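Local structure of glutathione S-transferase (Legionella pneumophila subsp. pneumophila str. Philadelphia 1, 3NIV) at residues L59-Q64 with I73-E78; P84-D89 with T95-A100; C105-L110 with T140-F145; Q174-H179 with A208-S213. The protein is probably a zeta-class glutathione transferase that isomerises maleylacetoacetate. One frame throughout, in Å; residues are numbered along the deposited sequence.

Interaction 1 of 4, residues L59-Q64 with I73-E78; sequences LDINGQ and IDYLEE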
loop_
_atom_site.group_PDB
_atom_site.type_symbol
_atom_site.label_atom_id
_atom_site.label_comp_id
_atom_site.label_asym_id
_atom_site.label_seq_id
_atom_site.Cartn_x
_atom_site.Cartn_y
_atom_site.Cartn_z
ATOM N N LEU A 59 -9.868 -12.363 -5.164
ATOM C CA LEU A 59 -11.081 -12.923 -4.614
ATOM C C LEU A 59 -12.157 -12.930 -5.694
ATOM O O LEU A 59 -12.360 -11.931 -6.380
ATOM C CB LEU A 59 -11.512 -12.055 -3.444
ATOM C CG LEU A 59 -12.287 -12.665 -2.295
ATOM C CD1 LEU A 59 -11.580 -13.906 -1.781
ATOM C CD2 LEU A 59 -12.410 -11.606 -1.209
ATOM N N ASP A 60 -12.822 -14.064 -5.875
ATOM C CA ASP A 60 -13.963 -14.096 -6.768
ATOM C C ASP A 60 -15.246 -14.096 -5.969
ATOM O O ASP A 60 -15.487 -14.994 -5.167
ATOM C CB ASP A 60 -13.941 -15.301 -7.697
ATOM C CG ASP A 60 -15.220 -15.415 -8.512
ATOM O OD1 ASP A 60 -15.203 -15.077 -9.718
ATOM O OD2 ASP A 60 -16.257 -15.812 -7.931
ATOM N N ILE A 61 -16.063 -13.075 -6.213
ATOM C CA ILE A 61 -17.324 -12.865 -5.520
ATOM C C ILE A 61 -18.463 -12.981 -6.523
ATOM O O ILE A 61 -18.844 -12.002 -7.165
ATOM C CB ILE A 61 -17.363 -11.472 -4.886
ATOM C CG1 ILE A 61 -16.084 -11.224 -4.085
ATOM C CG2 ILE A 61 -18.569 -11.336 -3.995
ATOM C CD1 ILE A 61 -15.748 -9.757 -3.902
ATOM N N ASN A 62 -18.995 -14.191 -6.661
ATOM C CA ASN A 62 -20.046 -14.455 -7.627
ATOM C C ASN A 62 -19.711 -13.869 -8.995
ATOM O O ASN A 62 -20.495 -13.109 -9.569
ATOM C CB ASN A 62 -21.379 -13.908 -7.125
ATOM C CG ASN A 62 -21.762 -14.462 -5.764
ATOM O OD1 ASN A 62 -21.342 -15.559 -5.379
ATOM N ND2 ASN A 62 -22.563 -13.703 -5.025
ATOM N N GLY A 63 -18.538 -14.216 -9.515
ATOM C CA GLY A 63 -18.147 -13.775 -10.838
ATOM C C GLY A 63 -17.314 -12.513 -10.795
ATOM O O GLY A 63 -16.495 -12.272 -11.685
ATOM N N GLN A 64 -17.513 -11.705 -9.754
ATOM C CA GLN A 64 -16.776 -10.449 -9.617
ATOM C C GLN A 64 -15.416 -10.631 -8.935
ATOM O O GLN A 64 -15.335 -11.098 -7.798
ATOM C CB GLN A 64 -17.614 -9.407 -8.881
ATOM C CG GLN A 64 -18.764 -8.866 -9.716
ATOM C CD GLN A 64 -19.335 -7.577 -9.157
ATOM O OE1 GLN A 64 -19.824 -7.534 -8.019
ATOM N NE2 GLN A 64 -19.271 -6.513 -9.954
ATOM N N ILE A 73 -8.789 -7.302 2.010
ATOM C CA ILE A 73 -9.014 -7.388 3.441
ATOM C C ILE A 73 -10.058 -6.367 3.898
ATOM O O ILE A 73 -10.946 -6.685 4.691
ATOM C CB ILE A 73 -7.681 -7.250 4.210
ATOM C CG1 ILE A 73 -6.879 -8.554 4.080
ATOM C CG2 ILE A 73 -7.934 -6.902 5.652
ATOM C CD1 ILE A 73 -5.404 -8.416 4.367
ATOM N N ASP A 74 -9.960 -5.152 3.370
ATOM C CA ASP A 74 -10.902 -4.093 3.711
ATOM C C ASP A 74 -12.328 -4.441 3.281
ATOM O O ASP A 74 -13.295 -4.100 3.965
ATOM C CB ASP A 74 -10.453 -2.761 3.101
ATOM C CG ASP A 74 -9.399 -2.048 3.951
ATOM O OD1 ASP A 74 -9.187 -2.439 5.123
ATOM O OD2 ASP A 74 -8.786 -1.080 3.450
ATOM N N TYR A 75 -12.446 -5.133 2.152
ATOM C CA TYR A 75 -13.734 -5.649 1.691
ATOM C C TYR A 75 -14.305 -6.626 2.719
ATOM O O TYR A 75 -15.427 -6.463 3.189
ATOM C CB TYR A 75 -13.592 -6.322 0.315
ATOM C CG TYR A 75 -14.868 -6.957 -0.205
ATOM C CD1 TYR A 75 -15.801 -6.211 -0.916
ATOM C CD2 TYR A 75 -15.134 -8.305 0.005
ATOM C CE1 TYR A 75 -16.972 -6.793 -1.391
ATOM C CE2 TYR A 75 -16.299 -8.890 -0.465
ATOM C CZ TYR A 75 -17.211 -8.130 -1.160
ATOM O OH TYR A 75 -18.368 -8.711 -1.626
ATOM N N LEU A 76 -13.522 -7.636 3.074
ATOM C CA LEU A 76 -13.954 -8.593 4.077
ATOM C C LEU A 76 -14.403 -7.845 5.318
ATOM O O LEU A 76 -15.513 -8.037 5.803
ATOM C CB LEU A 76 -12.826 -9.565 4.417
ATOM C CG LEU A 76 -12.309 -10.351 3.209
ATOM C CD1 LEU A 76 -11.105 -11.199 3.571
ATOM C CD2 LEU A 76 -13.416 -11.211 2.602
ATOM N N GLU A 77 -13.534 -6.975 5.809
ATOM C CA GLU A 77 -13.812 -6.153 6.976
ATOM C C GLU A 77 -15.154 -5.412 6.875
ATOM O O GLU A 77 -15.825 -5.192 7.880
ATOM C CB GLU A 77 -12.677 -5.146 7.157
ATOM C CG GLU A 77 -12.694 -4.406 8.476
ATOM C CD GLU A 77 -12.267 -5.272 9.664
ATOM O OE1 GLU A 77 -12.676 -6.453 9.749
ATOM O OE2 GLU A 77 -11.534 -4.746 10.528
ATOM N N GLU A 78 -15.543 -5.043 5.661
ATOM C CA GLU A 78 -16.765 -4.273 5.453
ATOM C C GLU A 78 -18.019 -5.151 5.428
ATOM O O GLU A 78 -19.024 -4.825 6.060
ATOM C CB GLU A 78 -16.646 -3.414 4.183
ATOM C CG GLU A 78 -17.970 -2.916 3.626
ATOM C CD GLU A 78 -17.962 -1.415 3.387
ATOM O OE1 GLU A 78 -16.982 -0.767 3.805
ATOM O OE2 GLU A 78 -18.934 -0.882 2.809
#

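Interaction 2 of 4, residues P84-D89 with T95-A100; sequences PLLPKD and TLKSMA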
loop_
_atom_site.group_PDB
_atom_site.type_symbol
_atom_site.label_atom_id
_atom_site.label_comp_id
_atom_site.label_asym_id
_atom_site.label_seq_id
_atom_site.Cartn_x
_atom_site.Cartn_y
_atom_site.Cartn_z
ATOM N N PRO A 84 -13.546 -7.604 14.317
ATOM C CA PRO A 84 -12.898 -6.426 13.738
ATOM C C PRO A 84 -11.388 -6.603 13.738
ATOM O O PRO A 84 -10.814 -7.083 14.722
ATOM C CB PRO A 84 -13.276 -5.319 14.723
ATOM C CG PRO A 84 -13.531 -6.064 16.027
ATOM C CD PRO A 84 -14.278 -7.268 15.549
ATOM N N LEU A 85 -10.751 -6.220 12.639
ATOM C CA LEU A 85 -9.297 -6.239 12.568
ATOM C C LEU A 85 -8.736 -4.878 12.950
ATOM O O LEU A 85 -7.526 -4.673 12.988
ATOM C CB LEU A 85 -8.833 -6.661 11.178
ATOM C CG LEU A 85 -9.290 -8.069 10.787
ATOM C CD1 LEU A 85 -8.991 -8.356 9.324
ATOM C CD2 LEU A 85 -8.646 -9.100 11.697
ATOM N N LEU A 86 -9.635 -3.954 13.262
ATOM C CA LEU A 86 -9.233 -2.611 13.646
ATOM C C LEU A 86 -10.101 -2.058 14.764
ATOM O O LEU A 86 -11.296 -2.349 14.826
ATOM C CB LEU A 86 -9.311 -1.685 12.432
ATOM C CG LEU A 86 -8.201 -1.906 11.409
ATOM C CD1 LEU A 86 -8.634 -1.431 10.036
ATOM C CD2 LEU A 86 -6.919 -1.214 11.855
ATOM N N PRO A 87 -9.502 -1.235 15.635
ATOM C CA PRO A 87 -10.203 -0.513 16.705
ATOM C C PRO A 87 -11.272 0.440 16.149
ATOM O O PRO A 87 -11.294 0.718 14.945
ATOM C CB PRO A 87 -9.089 0.309 17.363
ATOM C CG PRO A 87 -7.809 -0.304 16.913
ATOM C CD PRO A 87 -8.078 -0.876 15.562
ATOM N N LYS A 88 -12.147 0.941 17.016
ATOM C CA LYS A 88 -13.147 1.918 16.587
ATOM C C LYS A 88 -12.597 3.347 16.503
ATOM O O LYS A 88 -12.904 4.079 15.564
ATOM C CB LYS A 88 -14.388 1.865 17.480
ATOM C CG LYS A 88 -15.375 0.753 17.122
ATOM C CD LYS A 88 -16.523 0.712 18.118
ATOM C CE LYS A 88 -17.240 -0.629 18.094
ATOM N NZ LYS A 88 -18.132 -0.774 19.287
ATOM N N ASP A 89 -11.781 3.733 17.478
ATOM C CA ASP A 89 -11.181 5.067 17.488
ATOM C C ASP A 89 -10.534 5.410 16.141
ATOM O O ASP A 89 -9.539 4.800 15.739
ATOM C CB ASP A 89 -10.159 5.180 18.622
ATOM C CG ASP A 89 -9.405 6.500 18.603
ATOM O OD1 ASP A 89 -10.054 7.553 18.415
ATOM O OD2 ASP A 89 -8.165 6.490 18.788
ATOM N N THR A 95 -3.810 4.645 12.670
ATOM C CA THR A 95 -2.442 4.473 13.116
ATOM C C THR A 95 -1.969 3.048 12.867
ATOM O O THR A 95 -0.852 2.818 12.405
ATOM C CB THR A 95 -2.333 4.789 14.602
ATOM O OG1 THR A 95 -2.498 6.197 14.785
ATOM C CG2 THR A 95 -0.972 4.357 15.146
ATOM N N LEU A 96 -2.834 2.094 13.186
ATOM C CA LEU A 96 -2.554 0.700 12.919
ATOM C C LEU A 96 -2.451 0.441 11.411
ATOM O O LEU A 96 -1.566 -0.270 10.944
ATOM C CB LEU A 96 -3.633 -0.161 13.572
ATOM C CG LEU A 96 -3.409 -0.286 15.078
ATOM C CD1 LEU A 96 -4.680 -0.702 15.804
ATOM C CD2 LEU A 96 -2.263 -1.251 15.367
ATOM N N LYS A 97 -3.357 1.044 10.659
ATOM C CA LYS A 97 -3.360 0.952 9.202
ATOM C C LYS A 97 -2.019 1.356 8.621
ATOM O O LYS A 97 -1.457 0.664 7.771
ATOM C CB LYS A 97 -4.422 1.878 8.636
ATOM C CG LYS A 97 -5.283 1.255 7.566
ATOM C CD LYS A 97 -6.572 0.692 8.158
ATOM C CE LYS A 97 -7.748 0.907 7.207
ATOM N NZ LYS A 97 -7.518 0.293 5.863
ATOM N N SER A 98 -1.504 2.486 9.081
ATOM C CA SER A 98 -0.261 2.994 8.546
ATOM C C SER A 98 0.903 2.050 8.880
ATOM O O SER A 98 1.940 2.040 8.202
ATOM C CB SER A 98 0.014 4.394 9.069
ATOM O OG SER A 98 0.522 4.367 10.377
HETATM N N MSE A 99 0.737 1.256 9.923
HETATM C CA MSE A 99 1.786 0.319 10.285
HETATM C C MSE A 99 1.743 -0.872 9.353
HETATM O O MSE A 99 2.769 -1.374 8.937
HETATM C CB MSE A 99 1.644 -0.099 11.740
HETATM C CG MSE A 99 2.016 1.025 12.678
HETATM SE SE MSE A 99 1.522 0.651 14.512
HETATM C CE MSE A 99 2.692 -0.911 14.818
ATOM N N ALA A 100 0.537 -1.301 9.015
ATOM C CA ALA A 100 0.357 -2.320 8.006
ATOM C C ALA A 100 0.894 -1.834 6.653
ATOM O O ALA A 100 1.399 -2.622 5.867
ATOM C CB ALA A 100 -1.097 -2.694 7.902
#

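Interaction 3 of 4, residues C105-L110 with T140-F145; sequences CDMHPL and TGFDAF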
loop_
_atom_site.group_PDB
_atom_site.type_symbol
_atom_site.label_atom_id
_atom_site.label_comp_id
_atom_site.label_asym_id
_atom_site.label_seq_id
_atom_site.Cartn_x
_atom_site.Cartn_y
_atom_site.Cartn_z
ATOM N N CYS A 105 3.821 -1.350 1.883
ATOM C CA CYS A 105 4.218 -0.295 0.939
ATOM C C CYS A 105 5.705 -0.005 0.975
ATOM O O CYS A 105 6.317 0.247 -0.057
ATOM C CB CYS A 105 3.476 1.017 1.220
ATOM S SG CYS A 105 1.782 1.077 0.610
ATOM N N ASP A 106 6.277 -0.021 2.175
ATOM C CA ASP A 106 7.664 0.386 2.360
ATOM C C ASP A 106 8.604 -0.791 2.486
ATOM O O ASP A 106 9.794 -0.597 2.711
ATOM C CB ASP A 106 7.817 1.263 3.610
ATOM C CG ASP A 106 7.013 2.557 3.527
ATOM O OD1 ASP A 106 6.415 2.835 2.459
ATOM O OD2 ASP A 106 6.981 3.290 4.542
HETATM N N MSE A 107 8.084 -2.008 2.374
HETATM C CA MSE A 107 8.938 -3.186 2.543
HETATM C C MSE A 107 8.694 -4.245 1.470
HETATM O O MSE A 107 9.563 -4.509 0.635
HETATM C CB MSE A 107 8.754 -3.824 3.919
HETATM C CG MSE A 107 8.995 -2.911 5.125
HETATM SE SE MSE A 107 8.915 -3.936 6.844
HETATM C CE MSE A 107 10.226 -5.304 6.370
ATOM N N HIS A 108 7.519 -4.858 1.493
ATOM C CA HIS A 108 7.269 -5.951 0.574
ATOM C C HIS A 108 7.520 -5.609 -0.899
ATOM O O HIS A 108 8.194 -6.361 -1.587
ATOM C CB HIS A 108 5.884 -6.556 0.756
ATOM C CG HIS A 108 5.747 -7.900 0.113
ATOM N ND1 HIS A 108 6.740 -8.858 0.183
ATOM C CD2 HIS A 108 4.743 -8.451 -0.613
ATOM C CE1 HIS A 108 6.357 -9.935 -0.480
ATOM N NE2 HIS A 108 5.145 -9.719 -0.962
ATOM N N PRO A 109 6.985 -4.474 -1.384
ATOM C CA PRO A 109 7.170 -4.156 -2.808
ATOM C C PRO A 109 8.623 -4.231 -3.262
ATOM O O PRO A 109 8.892 -4.737 -4.355
ATOM C CB PRO A 109 6.661 -2.718 -2.918
ATOM C CG PRO A 109 5.669 -2.597 -1.805
ATOM C CD PRO A 109 6.150 -3.476 -0.689
ATOM N N LEU A 110 9.543 -3.741 -2.435
ATOM C CA LEU A 110 10.972 -3.753 -2.770
ATOM C C LEU A 110 11.588 -5.153 -2.920
ATOM O O LEU A 110 12.576 -5.318 -3.633
ATOM C CB LEU A 110 11.774 -2.972 -1.726
ATOM C CG LEU A 110 11.741 -1.447 -1.718
ATOM C CD1 LEU A 110 11.734 -0.929 -3.151
ATOM C CD2 LEU A 110 10.544 -0.941 -0.962
ATOM N N THR A 140 15.203 -1.280 7.440
ATOM C CA THR A 140 14.506 -0.008 7.404
ATOM C C THR A 140 13.060 -0.157 7.855
ATOM O O THR A 140 12.574 0.638 8.655
ATOM C CB THR A 140 14.549 0.602 6.003
ATOM O OG1 THR A 140 15.916 0.767 5.613
ATOM C CG2 THR A 140 13.881 1.966 6.005
ATOM N N GLY A 141 12.389 -1.183 7.335
ATOM C CA GLY A 141 11.003 -1.461 7.658
ATOM C C GLY A 141 10.760 -1.922 9.083
ATOM O O GLY A 141 9.789 -1.523 9.720
ATOM N N PHE A 142 11.641 -2.764 9.601
ATOM C CA PHE A 142 11.467 -3.224 10.975
ATOM C C PHE A 142 11.851 -2.146 11.994
ATOM O O PHE A 142 11.231 -2.040 13.047
ATOM C CB PHE A 142 12.210 -4.537 11.212
ATOM C CG PHE A 142 11.552 -5.721 10.560
ATOM C CD1 PHE A 142 10.175 -5.804 10.477
ATOM C CD2 PHE A 142 12.307 -6.756 10.037
ATOM C CE1 PHE A 142 9.559 -6.909 9.876
ATOM C CE2 PHE A 142 11.695 -7.860 9.438
ATOM C CZ PHE A 142 10.322 -7.933 9.359
ATOM N N ASP A 143 12.859 -1.342 11.672
ATOM C CA ASP A 143 13.192 -0.201 12.507
ATOM C C ASP A 143 11.930 0.632 12.687
ATOM O O ASP A 143 11.507 0.912 13.811
ATOM C CB ASP A 143 14.273 0.661 11.855
ATOM C CG ASP A 143 15.663 0.060 11.973
ATOM O OD1 ASP A 143 15.798 -1.028 12.571
ATOM O OD2 ASP A 143 16.628 0.682 11.463
ATOM N N ALA A 144 11.320 1.028 11.573
ATOM C CA ALA A 144 10.180 1.934 11.636
ATOM C C ALA A 144 9.027 1.276 12.374
ATOM O O ALA A 144 8.367 1.895 13.204
ATOM C CB ALA A 144 9.756 2.370 10.244
ATOM N N PHE A 145 8.797 0.006 12.082
ATOM C CA PHE A 145 7.697 -0.713 12.705
ATOM C C PHE A 145 7.855 -0.866 14.228
ATOM O O PHE A 145 6.898 -0.707 14.979
ATOM C CB PHE A 145 7.556 -2.079 12.048
ATOM C CG PHE A 145 6.222 -2.716 12.255
ATOM C CD1 PHE A 145 5.928 -3.369 13.441
ATOM C CD2 PHE A 145 5.271 -2.683 11.260
ATOM C CE1 PHE A 145 4.695 -3.967 13.630
ATOM C CE2 PHE A 145 4.043 -3.273 11.436
ATOM C CZ PHE A 145 3.756 -3.924 12.629
#

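Interaction 4 of 4, residues Q174-H179 with A208-S213; sequences QVYNAH and APEAIS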
loop_
_atom_site.group_PDB
_atom_site.type_symbol
_atom_site.label_atom_id
_atom_site.label_comp_id
_atom_site.label_asym_id
_atom_site.label_seq_id
_atom_site.Cartn_x
_atom_site.Cartn_y
_atom_site.Cartn_z
ATOM N N GLN A 174 5.583 -10.862 6.849
ATOM C CA GLN A 174 6.848 -10.161 6.651
ATOM C C GLN A 174 8.016 -10.782 7.432
ATOM O O GLN A 174 9.134 -10.852 6.935
ATOM C CB GLN A 174 6.708 -8.681 7.016
ATOM C CG GLN A 174 7.876 -7.824 6.552
ATOM C CD GLN A 174 8.126 -7.922 5.048
ATOM O OE1 GLN A 174 9.218 -8.276 4.626
ATOM N NE2 GLN A 174 7.109 -7.612 4.240
ATOM N N VAL A 175 7.746 -11.216 8.660
ATOM C CA VAL A 175 8.762 -11.793 9.523
ATOM C C VAL A 175 9.150 -13.177 8.992
ATOM O O VAL A 175 10.310 -13.568 9.026
ATOM C CB VAL A 175 8.254 -11.880 10.975
ATOM C CG1 VAL A 175 9.212 -12.687 11.856
ATOM C CG2 VAL A 175 8.052 -10.482 11.538
ATOM N N TYR A 176 8.164 -13.901 8.484
ATOM C CA TYR A 176 8.402 -15.152 7.791
ATOM C C TYR A 176 9.445 -14.975 6.672
ATOM O O TYR A 176 10.430 -15.716 6.605
ATOM C CB TYR A 176 7.076 -15.659 7.233
ATOM C CG TYR A 176 7.159 -16.894 6.365
ATOM C CD1 TYR A 176 7.370 -16.786 4.998
ATOM C CD2 TYR A 176 6.982 -18.161 6.900
ATOM C CE1 TYR A 176 7.431 -17.898 4.200
ATOM C CE2 TYR A 176 7.041 -19.284 6.099
ATOM C CZ TYR A 176 7.263 -19.141 4.751
ATOM O OH TYR A 176 7.319 -20.240 3.930
ATOM N N ASN A 177 9.230 -13.985 5.806
ATOM C CA ASN A 177 10.188 -13.650 4.754
ATOM C C ASN A 177 11.592 -13.387 5.273
ATOM O O ASN A 177 12.581 -13.784 4.658
ATOM C CB ASN A 177 9.715 -12.415 3.991
ATOM C CG ASN A 177 8.670 -12.742 2.957
ATOM O OD1 ASN A 177 8.406 -13.910 2.682
ATOM N ND2 ASN A 177 8.064 -11.713 2.374
ATOM N N ALA A 178 11.668 -12.693 6.403
ATOM C CA ALA A 178 12.943 -12.302 6.987
ATOM C C ALA A 178 13.791 -13.518 7.410
ATOM O O ALA A 178 14.989 -13.586 7.121
ATOM C CB ALA A 178 12.712 -11.365 8.157
ATOM N N HIS A 179 13.167 -14.473 8.092
ATOM C CA HIS A 179 13.883 -15.667 8.513
ATOM C C HIS A 179 14.295 -16.455 7.280
ATOM O O HIS A 179 15.434 -16.891 7.156
ATOM C CB HIS A 179 13.021 -16.525 9.446
ATOM C CG HIS A 179 12.718 -15.869 10.759
ATOM N ND1 HIS A 179 13.705 -15.460 11.634
ATOM C CD2 HIS A 179 11.541 -15.557 11.352
ATOM C CE1 HIS A 179 13.148 -14.923 12.705
ATOM N NE2 HIS A 179 11.836 -14.965 12.555
ATOM N N ALA A 208 -0.210 -20.569 7.244
ATOM C CA ALA A 208 1.199 -20.627 6.862
ATOM C C ALA A 208 1.335 -21.368 5.551
ATOM O O ALA A 208 0.536 -22.253 5.261
ATOM C CB ALA A 208 2.016 -21.326 7.943
ATOM N N PRO A 209 2.341 -20.999 4.749
ATOM C CA PRO A 209 2.593 -21.664 3.466
ATOM C C PRO A 209 2.822 -23.164 3.633
ATOM O O PRO A 209 2.394 -23.940 2.782
ATOM C CB PRO A 209 3.869 -20.979 2.964
ATOM C CG PRO A 209 3.848 -19.641 3.607
ATOM C CD PRO A 209 3.258 -19.867 4.969
ATOM N N GLU A 210 3.473 -23.557 4.726
ATOM C CA GLU A 210 3.766 -24.962 4.989
ATOM C C GLU A 210 2.477 -25.735 5.200
ATOM O O GLU A 210 2.374 -26.901 4.824
ATOM C CB GLU A 210 4.673 -25.108 6.214
ATOM C CG GLU A 210 6.099 -24.617 5.994
ATOM C CD GLU A 210 6.155 -23.159 5.549
ATOM O OE1 GLU A 210 5.327 -22.347 6.043
ATOM O OE2 GLU A 210 7.033 -22.829 4.713
ATOM N N ALA A 211 1.492 -25.083 5.800
ATOM C CA ALA A 211 0.208 -25.724 6.027
ATOM C C ALA A 211 -0.462 -26.096 4.704
ATOM O O ALA A 211 -1.222 -27.067 4.630
ATOM C CB ALA A 211 -0.693 -24.816 6.840
ATOM N N ILE A 212 -0.163 -25.329 3.659
ATOM C CA ILE A 212 -0.783 -25.520 2.353
ATOM C C ILE A 212 -0.394 -26.854 1.720
ATOM O O ILE A 212 -1.245 -27.568 1.191
ATOM C CB ILE A 212 -0.446 -24.346 1.384
ATOM C CG1 ILE A 212 -1.343 -23.129 1.652
ATOM C CG2 ILE A 212 -0.627 -24.777 -0.055
ATOM C CD1 ILE A 212 -1.593 -22.835 3.125
ATOM N N SER A 213 0.893 -27.184 1.771
ATOM C CA SER A 213 1.371 -28.493 1.302
ATOM C C SER A 213 1.468 -29.512 2.444
ATOM O O SER A 213 1.174 -30.699 2.262
ATOM C CB SER A 213 2.722 -28.359 0.590
ATOM O OG SER A 213 3.525 -27.342 1.180
#

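Interaction 1 of 4, residues L59-Q64 with I73-E78
In Tyr75, CG stands anti to the backbone N (chi1 177°), which carries the ring off helix 69-79 toward strand 58-61. In Ile61, CG1 lies beside the backbone N, anti to the carbonyl carbon (chi1 -49°), and CD1 ends over one face of that ring. The Ile61 chain grows from the strand and the Tyr75 ring from the helix, and they meet head-on. CD1 of Ile61 sits 3.9 Å from the centroid of the Tyr75 ring and 30° off its normal, a CH-pi contact. It lies toward the hydroxyl end of the ring, with Ile61 CD1 3.5 Å from Tyr75 CZ. The second branch, Ile61 CG2, touches Tyr75 OH at 3.5 Å.

This is one side of the thioredoxin-like N-terminal domain of a glutathione transferase, where helix 69-79 packs against the sheet. The chain turns back between strands 58-61 and 64-67 through a type I' beta turn from Ile61 to Gln64. Asp60 braces the turn in an Asx motif. Its OD2 accepts from Gly63 N at 3.2 Å, on the syn side but tilted out of the carboxylate plane.

The Leu59-Leu76 pair is aliphatic. Leu59 CD2 lies 4.0 Å from Leu76 CD2. The same methyl reaches the Tyr75 ring obliquely, with Leu59 CD2 4.4 Å from Tyr75 CD2. Leu76 also packs on Leu21 of helix 12-23. Toward the dimer interface, Phe91 of the second subunit packs on Ile61 and Ala94 of that subunit packs on Tyr75.

Interaction 2 of 4, residues P84-D89 with T95-A100
Leu86, Pro87, Leu96 and Lys97 join the loop after helix 69-79 to helix 90-106 through carbon contacts. Pro87 meets Leu96 most tightly. Its CG is 3.3 Å from Leu96 CD1, and its CD is 3.4 Å from the same methyl, both closer than carbons normally pack. Leu86 and Leu96 run antiparallel and overlap at their flanks, with Leu86 CD2 3.9 Å from Leu96 CB. Leu86 CD1 instead rests on the aliphatic part of Lys97, 3.5 Å from its CD. The lysine chain lies roughly perpendicular to the leucine there.

Two polar links lead beyond the pair. The Lys97 chain is kinked along its length, and its NZ forms a salt bridge with Asp74 of helix 69-79. Asp89 is the N-cap of helix 90-106, with OD2 accepting from Met92 N. A third bond is internal to the helix: Ser98 OG donates to Thr95 O at 2.9 Å.

The loop runs from helix 69-79 to helix 90-106 and folds back on the latter, the first long helix of the all-helical C-terminal domain. Leu85 packs on Ile73 of helix 69-79. Phe160 lies against both Pro87 and Leu96, while Ala167 of helix 166-180 packs on Leu96.

Interaction 3 of 4, residues C105-L110 with T140-F145
Met107, a selenomethionine here, reaches across to Gly141 and Phe142 within the helical C-terminal domain of the glutathione transferase fold. Its backbone lies at the break between helix 90-106 and helix 108-111. Its side chain runs to helix 127-149, where the two backbones come closest at Met107 and Gly141, with CA atoms 5.8 Å apart.

The tight part is Met107 against the Gly141 backbone; the Met-aromatic contact with Phe142 lies next to it. Met107 SE lies 3.3 Å from Gly141 CA, and Met107 CG is 3.5 Å from the same atom. With no side chain on Gly141, the selenium rests directly on the helix backbone. The chain of Met107 then bends at its last torsion (chi3 54°), which turns CE away from the glycine and over Phe142. The phenylalanine side chain stands nearly perpendicular to that of Met107.

The looser side is near Asp106. Its CB also points toward helix 127-149, but its carboxylate makes no close contact there. OD2 instead takes a hydrogen bond from Gln68 NE2 of the second subunit. Cys105 packs on Cys105 of that subunit, and an interchain disulfide through this residue has been observed.

Gln174 of helix 166-180 packs on both Met107 and Phe142, and the Tyr188 ring meets that of Phe142. The selenium itself is oblique to the Phe142 ring, 4.7 Å from its centroid. The methyl CE of Met107 is more nearly overhead, 4.0 Å from that centroid and 13° off the ring normal.

Interaction 4 of 4, residues Q174-H179 with A208-S213
Tyr176 and Glu210 reach for each other from facing helices and meet at the phenol oxygen. The ring of Tyr176 extends from helix 166-180 toward the single helical turn at 209-212, near the C-terminal end of the model. Its CG is anti to the backbone N (chi1 174°), which points the hydroxyl at the 209-212 turn. The first bond of the Glu210 side chain does not aim at Tyr176, but the bend at chi2 (57°) brings the carboxylate round to it.

Tyr176 OH donates to Glu210 OE2 at 2.7 Å. The bond uses the syn lone pair of OE2, and this oxygen lies at the edge of the ring, in its plane. The carboxylate as a whole is turned, its plane 43° from that of the ring. The second oxygen, Glu210 OE1, stays 3.5 Å from Tyr176 CE2, oblique to the ring.

Pro209 also faces the tyrosine. Its CG is 3.5 Å from Tyr176 OH and 3.6 Å from Tyr176 CZ, again in an oblique approach. Tyr15 and Arg18 of helix 12-23 pack on Pro209, so the contact ties the C-terminal turn to both domains of the transferase fold.

The phenol donates a hydrogen bond to the carboxylate, which is probably charged, with Pro209 CG against the hydroxyl end of the ring. Glu210 is exposed, so solvent probably shares in stabilising its charge, while the bond fixes the direction of the hydroxyl.

Overall arrangement
Interactions 1 and 2 are joined directly across the domain boundary. Glu77 OE2 is 2.7 Å from Leu85 N, a probable hydrogen bond, and the Asp74-Lys97 salt bridge is a second link. Interactions 2 and 3 share helix 90-106 and touch where Met99 O is 3.4 Å from Phe145 CE2. Interactions 3 and 4 also meet where His108 CE1 is 3.8 Å from Asn177 ND2. Interactions 1 and 4 do not touch, with nearest atoms about 12 Å apart. Interactions 1, 2 and 3 all reach the second subunit, whereas interaction 4 lies within one chain. Asn177 hydrogen-bonds Thr12, and His108 packs on it, at the start of helix 12-23, where glutathione probably binds as in relatives.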